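Local coordinates for protein transcriptional regulator, Crp/Fnr family (Eubacterium rectale ATCC 33656, PDB 3DV8) that is probably a transcriptional regulator of the Crp/Fnr family, pairing a cyclic nucleotide-binding-type sensor domain with a helix-turn-helix DNA-binding domain, at residues 20-23 and 24-28. Sequence-based numbering, arbitrary orientation.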
# COMPACT_ATOMS: atom_id res chain seq x y z
N LYS A 20 -16.04 25.65 -14.05
CA LYS A 20 -16.43 26.85 -13.31
C LYS A 20 -16.50 26.63 -11.79
O LYS A 20 -16.06 27.50 -11.02
CB LYS A 20 -17.78 27.38 -13.79
CG LYS A 20 -17.94 28.85 -13.52
CD LYS A 20 -19.36 29.27 -13.31
CE LYS A 20 -19.42 30.78 -13.26
NZ LYS A 20 -20.53 31.23 -12.47
N LEU A 21 -17.05 25.48 -11.38
CA LEU A 21 -17.21 25.15 -9.96
C LEU A 21 -15.86 25.01 -9.25
O LEU A 21 -15.71 25.47 -8.12
CB LEU A 21 -18.03 23.87 -9.77
CG LEU A 21 -18.48 23.51 -8.34
CD1 LEU A 21 -19.41 24.57 -7.77
CD2 LEU A 21 -19.18 22.16 -8.34
N ILE A 22 -14.89 24.40 -9.93
CA ILE A 22 -13.53 24.23 -9.40
C ILE A 22 -12.79 25.57 -9.41
O ILE A 22 -12.21 25.96 -8.39
CB ILE A 22 -12.71 23.17 -10.20
CG1 ILE A 22 -13.34 21.78 -10.06
CG2 ILE A 22 -11.26 23.13 -9.72
CD1 ILE A 22 -12.71 20.74 -10.95
N SER A 23 -12.82 26.26 -10.55
CA SER A 23 -12.16 27.56 -10.74
C SER A 23 -12.59 28.61 -9.71
O SER A 23 -11.75 29.28 -9.13
CB SER A 23 -12.41 28.08 -12.16
OG SER A 23 -11.78 29.32 -12.40
N ASP A 24 -13.89 28.73 -9.49
CA ASP A 24 -14.43 29.72 -8.53
C ASP A 24 -14.25 29.35 -7.06
O ASP A 24 -14.44 30.21 -6.20
CB ASP A 24 -15.90 29.99 -8.83
CG ASP A 24 -16.12 30.68 -10.17
OD1 ASP A 24 -15.15 31.15 -10.80
OD2 ASP A 24 -17.29 30.78 -10.61
N ASN A 25 -13.91 28.09 -6.77
CA ASN A 25 -13.64 27.62 -5.40
C ASN A 25 -12.18 27.19 -5.13
O ASN A 25 -11.91 26.59 -4.09
CB ASN A 25 -14.63 26.52 -5.04
CG ASN A 25 -16.07 27.02 -4.98
OD1 ASN A 25 -16.92 26.57 -5.74
ND2 ASN A 25 -16.32 27.98 -4.09
N LEU A 26 -11.25 27.51 -6.05
CA LEU A 26 -9.83 27.26 -5.83
C LEU A 26 -9.32 28.17 -4.71
O LEU A 26 -9.57 29.37 -4.74
CB LEU A 26 -8.96 27.56 -7.07
CG LEU A 26 -8.73 26.53 -8.16
CD1 LEU A 26 -7.68 27.10 -9.12
CD2 LEU A 26 -8.26 25.19 -7.60
N ILE A 27 -8.63 27.58 -3.74
CA ILE A 27 -8.00 28.30 -2.64
C ILE A 27 -6.51 28.26 -2.94
O ILE A 27 -5.95 27.18 -3.07
CB ILE A 27 -8.26 27.63 -1.26
CG1 ILE A 27 -9.76 27.42 -1.00
CG2 ILE A 27 -7.66 28.49 -0.14
CD1 ILE A 27 -10.05 26.64 0.27
N THR A 28 -5.89 29.43 -3.11
CA THR A 28 -4.43 29.55 -3.31
C THR A 28 -3.81 29.62 -1.92
O THR A 28 -4.35 30.29 -1.03
CB THR A 28 -4.06 30.80 -4.13
OG1 THR A 28 -4.61 30.68 -5.45
CG2 THR A 28 -2.53 30.97 -4.23
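The carboxylate of Asp24 lies with one face over the carbonyl oxygen of Lys20, Asp24 CG standing 3.3 Å from Lys20 O. The Lys20 chain climbs from beneath that face to the OD2 edge, its CE coming within 3.4 Å of Asp24 OD2. There Lys20 NZ arrives almost in the carboxylate plane, in a long salt bridge of 3.8 Å to Asp24 OD2, so the ion pair is loose. The Asp24 torsion (chi1 -66°) sets CG beside the backbone N and so folds the carboxylate back over Lys20 O, to which Asp24 N also donates a nearly straight hydrogen bond (2.9 Å, 163° at the hydrogen). This is an i to i+4 bond of the helical kind. The lysine charge may partly offset a carboxylate near the helix C-terminus, where an acidic group would be expected to fit less well. One residue further on, Asn25 N bonds to Ile22 O at 3.2 Å; with 137° at the hydrogen and the donor well above the carbonyl plane, off any lone pair, this bond is bent and poorer. Asn25 CB rests 3.4 Å from Leu21 O. On the inner side, Ile22 CG2 meets Leu26 CD2 at 4.2 Å, and both side chains pack on Ile106 of strand 101-107. A type I beta turn from Ser23 to Leu26 follows helix 16-23 and leads the chain into strand 27-31, an outer strand of the antiparallel beta roll of the cyclic nucleotide-binding fold.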